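Local structure of sensory box histidine kinase/response regulator (Burkholderia thailandensis, 3MR0) at residues 99-104 against 116-121; 66-71 against 84-89. The protein probably acts as a phosphorelay sensor kinase of a two-component system, of which this chain is the PAS sensory domain with its PAC part. All coordinates share one frame; numbering follows the deposited sequence.

How the contacts relate
After helix 11-17 the chain lays down strands 21-25 and 32-34, helix 36-41 and the short strand 52-53, then enters helix 65-78, whose first turns meet strand 82-89 in contact 2. This closes a short helix-to-strand connection before the chain turns into strand 95-106 and back along strand 112-121, a hairpin held by contact 1. The two contacts thus follow in series and neither nests in the other. They share a sheet: strand 82-89 pairs with strand 95-106, and the N of S100 lies 2.7 Å from the O of V84, a probable hydrogen bond. Together they tie helix 65-78 through the edge strand to the middle of the PAS sheet.

Contact 1. Residues 99-104 against 116-121; sequences QSRGQA and VGWIMD
The long beta hairpin of the PAS fold, in the part of the sequence known as PAC, pairs strand 99-104 with strand 116-121 in antiparallel fashion, and on one face of the sheet W118 lies against R101 and Q99. Six backbone hydrogen bonds join Q99 with M120, R101 with W118 and Q103 with V116; the longest runs from the N of R101 to the O of W118 (3.3 Å). Between them sit the non-hydrogen-bonded pairs S100 with I119 and G102 with G117. The CA atoms of G102 and G117 come within 3.8 Å of each other, and the CA of G117 approaches the O of R101 at 3.0 Å in a CA-H...O contact. With its CG between the backbone N and the carbonyl carbon (chi1 48°), W118 swings its indole across to the partner strand. The CB of R101 then stands over the six-membered ring, 3.9 Å from its centroid, in a CH-pi contact, and the CD of R101 follows at 3.4 Å from the CZ2 of W118. Q99 meets the indole at its edge instead: its OE1 lies in the ring plane, 3.5 Å from the CH2 of W118, with amide and indole nearly perpendicular (87°). The polar ends of Q99 and R101 are both drawn to D83, by a hydrogen bond from NE2 and a salt bridge from NE, respectively. On the opposite face, the OG of S100 meets the CG2 of I119 at 3.8 Å, and S100 lines a pocket holding a polyether molecule. Strand 21-25 flanks the hairpin beside 116-121, where W23 touches I119, while strand 82-89 borders 99-104, and helix 65-78 reaches Q103 and A104 through H75 and L76.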
loop_
_atom_site.group_PDB
_atom_site.type_symbol
_atom_site.label_atom_id
_atom_site.label_comp_id
_atom_site.label_asym_id
_atom_site.label_seq_id
_atom_site.Cartn_x
_atom_site.Cartn_y
_atom_site.Cartn_z
ATOM N N GLN A 99 -1.220 5.122 0.284
ATOM C CA GLN A 99 -2.450 4.577 -0.295
ATOM C C GLN A 99 -2.049 3.373 -1.156
ATOM O O GLN A 99 -1.109 3.471 -1.945
ATOM C CB GLN A 99 -3.166 5.618 -1.156
ATOM C CG GLN A 99 -4.354 5.054 -1.903
ATOM C CD GLN A 99 -4.954 6.040 -2.881
ATOM O OE1 GLN A 99 -4.267 6.943 -3.358
ATOM N NE2 GLN A 99 -6.230 5.857 -3.203
ATOM N N SER A 100 -2.724 2.236 -0.977
ATOM C CA SER A 100 -2.442 1.028 -1.769
ATOM C C SER A 100 -3.705 0.610 -2.509
ATOM O O SER A 100 -4.772 0.462 -1.904
ATOM C CB SER A 100 -1.908 -0.119 -0.900
ATOM O OG SER A 100 -1.483 -1.226 -1.671
ATOM N N ARG A 101 -3.565 0.402 -3.815
ATOM C CA ARG A 101 -4.675 0.011 -4.684
ATOM C C ARG A 101 -4.229 -1.124 -5.602
ATOM O O ARG A 101 -3.121 -1.116 -6.117
ATOM C CB ARG A 101 -5.145 1.213 -5.507
ATOM C CG ARG A 101 -6.372 0.975 -6.351
ATOM C CD ARG A 101 -6.736 2.227 -7.167
ATOM N NE ARG A 101 -7.158 3.363 -6.338
ATOM C CZ ARG A 101 -7.653 4.506 -6.821
ATOM N NH1 ARG A 101 -7.788 4.678 -8.127
ATOM N NH2 ARG A 101 -8.010 5.479 -5.996
ATOM N N GLY A 102 -5.094 -2.102 -5.810
ATOM C CA GLY A 102 -4.701 -3.267 -6.567
ATOM C C GLY A 102 -5.861 -4.121 -7.010
ATOM O O GLY A 102 -6.980 -3.958 -6.541
ATOM N N GLN A 103 -5.555 -5.038 -7.919
ATOM C CA GLN A 103 -6.546 -5.882 -8.549
ATOM C C GLN A 103 -5.971 -7.272 -8.698
ATOM O O GLN A 103 -4.916 -7.462 -9.321
ATOM C CB GLN A 103 -6.928 -5.346 -9.922
ATOM C CG GLN A 103 -7.941 -6.235 -10.647
ATOM C CD GLN A 103 -9.270 -6.301 -9.915
ATOM O OE1 GLN A 103 -9.906 -5.283 -9.717
ATOM N NE2 GLN A 103 -9.685 -7.487 -9.501
ATOM N N ALA A 104 -6.682 -8.232 -8.114
ATOM C CA ALA A 104 -6.325 -9.636 -8.174
ATOM C C ALA A 104 -6.843 -10.301 -9.462
ATOM O O ALA A 104 -7.732 -9.778 -10.130
ATOM C CB ALA A 104 -6.880 -10.343 -6.952
ATOM N N VAL A 116 -2.010 -7.171 -8.947
ATOM C CA VAL A 116 -1.116 -6.088 -9.342
ATOM C C VAL A 116 -1.639 -4.753 -8.859
ATOM O O VAL A 116 -2.836 -4.501 -8.909
ATOM C CB VAL A 116 -0.950 -6.011 -10.858
ATOM C CG1 VAL A 116 0.105 -4.976 -11.204
ATOM C CG2 VAL A 116 -0.566 -7.367 -11.414
ATOM N N GLY A 117 -0.744 -3.889 -8.406
ATOM C CA GLY A 117 -1.164 -2.597 -7.922
ATOM C C GLY A 117 -0.022 -1.646 -7.685
ATOM O O GLY A 117 1.098 -1.844 -8.136
ATOM N N TRP A 118 -0.323 -0.579 -6.972
ATOM C CA TRP A 118 0.660 0.447 -6.709
ATOM C C TRP A 118 0.563 0.965 -5.281
ATOM O O TRP A 118 -0.381 0.664 -4.549
ATOM C CB TRP A 118 0.496 1.600 -7.703
ATOM C CG TRP A 118 -0.932 2.129 -7.906
ATOM C CD1 TRP A 118 -1.772 1.828 -8.947
ATOM C CD2 TRP A 118 -1.647 3.072 -7.087
ATOM N NE1 TRP A 118 -2.952 2.500 -8.815
ATOM C CE2 TRP A 118 -2.909 3.273 -7.683
ATOM C CE3 TRP A 118 -1.353 3.754 -5.893
ATOM C CZ2 TRP A 118 -3.870 4.118 -7.139
ATOM C CZ3 TRP A 118 -2.310 4.596 -5.346
ATOM C CH2 TRP A 118 -3.555 4.771 -5.971
ATOM N N ILE A 119 1.550 1.745 -4.885
ATOM C CA ILE A 119 1.464 2.493 -3.658
ATOM C C ILE A 119 1.864 3.944 -3.947
ATOM O O ILE A 119 2.665 4.208 -4.838
ATOM C CB ILE A 119 2.348 1.890 -2.534
ATOM C CG1 ILE A 119 3.831 1.866 -2.936
ATOM C CG2 ILE A 119 1.848 0.508 -2.150
ATOM C CD1 ILE A 119 4.777 1.563 -1.784
HETATM N N MSE A 120 1.286 4.876 -3.197
HETATM C CA MSE A 120 1.720 6.269 -3.224
HETATM C C MSE A 120 1.927 6.735 -1.797
HETATM O O MSE A 120 1.187 6.305 -0.901
HETATM C CB MSE A 120 0.697 7.161 -3.933
HETATM C CG MSE A 120 0.772 7.076 -5.431
HETATM SE SE MSE A 120 -0.126 8.561 -6.313
HETATM C CE MSE A 120 -1.960 8.019 -6.097
ATOM N N ASP A 121 2.917 7.597 -1.583
ATOM C CA ASP A 121 3.138 8.163 -0.255
ATOM C C ASP A 121 2.205 9.330 -0.059
ATOM O O ASP A 121 2.354 10.338 -0.740
ATOM C CB ASP A 121 4.579 8.642 -0.048
ATOM C CG ASP A 121 4.869 8.967 1.409
ATOM O OD1 ASP A 121 4.147 9.790 1.998
ATOM O OD2 ASP A 121 5.793 8.373 1.995
#

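Contact 2. Residues 66-71 against 84-89; sequences ARVLAA and VEYRVR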
loop_
_atom_site.group_PDB
_atom_site.type_symbol
_atom_site.label_atom_id
_atom_site.label_comp_id
_atom_site.label_asym_id
_atom_site.label_seq_id
_atom_site.Cartn_x
_atom_site.Cartn_y
_atom_site.Cartn_z
ATOM N N ALA A 66 -5.111 -5.069 11.217
ATOM C CA ALA A 66 -6.361 -5.797 11.053
ATOM C C ALA A 66 -7.171 -5.226 9.906
ATOM O O ALA A 66 -7.672 -5.964 9.075
ATOM C CB ALA A 66 -7.155 -5.758 12.338
ATOM N N ARG A 67 -7.293 -3.904 9.860
ATOM C CA ARG A 67 -8.074 -3.255 8.824
ATOM C C ARG A 67 -7.561 -3.634 7.439
ATOM O O ARG A 67 -8.346 -3.965 6.535
ATOM C CB ARG A 67 -8.016 -1.737 9.000
ATOM C CG ARG A 67 -8.984 -0.988 8.104
ATOM C CD ARG A 67 -9.129 0.455 8.529
ATOM N NE ARG A 67 -7.843 1.048 8.868
ATOM C CZ ARG A 67 -7.024 1.580 7.973
ATOM N NH1 ARG A 67 -7.358 1.581 6.702
ATOM N NH2 ARG A 67 -5.876 2.117 8.355
ATOM N N VAL A 68 -6.241 -3.578 7.269
ATOM C CA VAL A 68 -5.609 -3.877 5.976
ATOM C C VAL A 68 -5.804 -5.331 5.565
ATOM O O VAL A 68 -6.232 -5.607 4.445
ATOM C CB VAL A 68 -4.091 -3.533 5.982
ATOM C CG1 VAL A 68 -3.411 -4.016 4.701
ATOM C CG2 VAL A 68 -3.897 -2.039 6.174
ATOM N N LEU A 69 -5.489 -6.260 6.466
ATOM C CA LEU A 69 -5.621 -7.678 6.156
ATOM C C LEU A 69 -7.067 -7.993 5.810
ATOM O O LEU A 69 -7.342 -8.765 4.896
ATOM C CB LEU A 69 -5.179 -8.557 7.325
ATOM C CG LEU A 69 -3.787 -8.444 7.949
ATOM C CD1 LEU A 69 -3.726 -9.304 9.204
ATOM C CD2 LEU A 69 -2.676 -8.834 6.984
ATOM N N ALA A 70 -7.998 -7.403 6.549
ATOM C CA ALA A 70 -9.403 -7.630 6.273
ATOM C C ALA A 70 -9.788 -7.145 4.873
ATOM O O ALA A 70 -10.529 -7.827 4.169
ATOM C CB ALA A 70 -10.287 -6.980 7.357
ATOM N N ALA A 71 -9.287 -5.982 4.459
ATOM C CA ALA A 71 -9.645 -5.460 3.144
ATOM C C ALA A 71 -9.068 -6.337 2.040
ATOM O O ALA A 71 -9.707 -6.543 1.001
ATOM C CB ALA A 71 -9.212 -4.006 2.979
ATOM N N VAL A 84 -6.785 1.045 0.041
ATOM C CA VAL A 84 -6.736 1.380 1.450
ATOM C C VAL A 84 -5.630 2.378 1.700
ATOM O O VAL A 84 -4.709 2.497 0.898
ATOM C CB VAL A 84 -6.517 0.122 2.344
ATOM C CG1 VAL A 84 -7.773 -0.691 2.428
ATOM C CG2 VAL A 84 -5.341 -0.736 1.831
ATOM N N GLU A 85 -5.727 3.090 2.813
ATOM C CA GLU A 85 -4.635 3.908 3.261
ATOM C C GLU A 85 -4.177 3.397 4.606
ATOM O O GLU A 85 -4.987 3.066 5.468
ATOM C CB GLU A 85 -5.048 5.380 3.295
ATOM C CG GLU A 85 -5.359 5.899 1.893
ATOM C CD GLU A 85 -5.624 7.396 1.831
ATOM O OE1 GLU A 85 -5.965 8.000 2.869
ATOM O OE2 GLU A 85 -5.481 7.957 0.722
ATOM N N TYR A 86 -2.867 3.295 4.782
ATOM C CA TYR A 86 -2.335 2.808 6.048
ATOM C C TYR A 86 -0.875 3.183 6.288
ATOM O O TYR A 86 -0.212 3.707 5.399
ATOM C CB TYR A 86 -2.535 1.297 6.174
ATOM C CG TYR A 86 -1.825 0.441 5.142
ATOM C CD1 TYR A 86 -0.555 -0.093 5.395
ATOM C CD2 TYR A 86 -2.449 0.117 3.952
ATOM C CE1 TYR A 86 0.074 -0.903 4.474
ATOM C CE2 TYR A 86 -1.838 -0.693 3.026
ATOM C CZ TYR A 86 -0.578 -1.206 3.291
ATOM O OH TYR A 86 0.009 -2.028 2.353
ATOM N N ARG A 87 -0.386 2.914 7.497
ATOM C CA ARG A 87 0.969 3.261 7.869
ATOM C C ARG A 87 1.886 2.062 7.732
ATOM O O ARG A 87 1.532 0.950 8.136
ATOM C CB ARG A 87 1.021 3.801 9.307
ATOM C CG ARG A 87 0.480 5.219 9.471
ATOM C CD ARG A 87 -0.003 5.451 10.876
ATOM N NE ARG A 87 -1.105 4.549 11.195
ATOM C CZ ARG A 87 -1.818 4.586 12.317
ATOM N NH1 ARG A 87 -1.547 5.498 13.248
ATOM N NH2 ARG A 87 -2.804 3.717 12.508
ATOM N N VAL A 88 3.063 2.307 7.154
ATOM C CA VAL A 88 4.143 1.328 7.059
ATOM C C VAL A 88 5.442 1.877 7.647
ATOM O O VAL A 88 5.741 3.069 7.526
ATOM C CB VAL A 88 4.426 0.855 5.612
ATOM C CG1 VAL A 88 3.299 -0.007 5.100
ATOM C CG2 VAL A 88 4.702 2.018 4.690
ATOM N N ARG A 89 6.197 0.997 8.300
ATOM C CA ARG A 89 7.487 1.346 8.873
ATOM C C ARG A 89 8.547 1.337 7.768
ATOM O O ARG A 89 8.800 0.311 7.124
ATOM C CB ARG A 89 7.854 0.365 10.001
ATOM C CG ARG A 89 8.988 0.836 10.898
ATOM C CD ARG A 89 9.288 -0.160 12.011
ATOM N NE ARG A 89 8.382 -0.058 13.160
ATOM C CZ ARG A 89 8.619 0.675 14.248
ATOM N NH1 ARG A 89 9.732 1.392 14.335
ATOM N NH2 ARG A 89 7.744 0.693 15.249
#
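V68 lays its CG2 over one face of the Y86 ring, 3.7 Å from the centroid, in a CH-pi contact displaced toward the CG and CD2 side. This is helix-on-sheet packing within the PAS fold: helix 66-71 crosses strand 84-89, an edge strand of the antiparallel sheet, at -140°, with the axes 9.3 Å apart. The ring is presented by a chi1 of 63°, which sets the CG of Y86 between its backbone N and carbonyl carbon, and the two side chains meet at about a right angle. I60 touches both V68 and Y86, and the Y86 side chain also lines the pocket of a bound polyether molecule. One helical turn further on, the CB of A71 rests on the CG1 of V84 at 3.7 Å. R67 adds a polar link at the more exposed border, its NH2 also salt-bridged to D64, which holds R87 as well and so probably offsets the nearness of two positive charges. The guanidinium meets the strand end-on, with the O of E85 in its plane: that single oxygen accepts from the NH1 of R67 at 3.1 Å and from its NH2 at 3.2 Å.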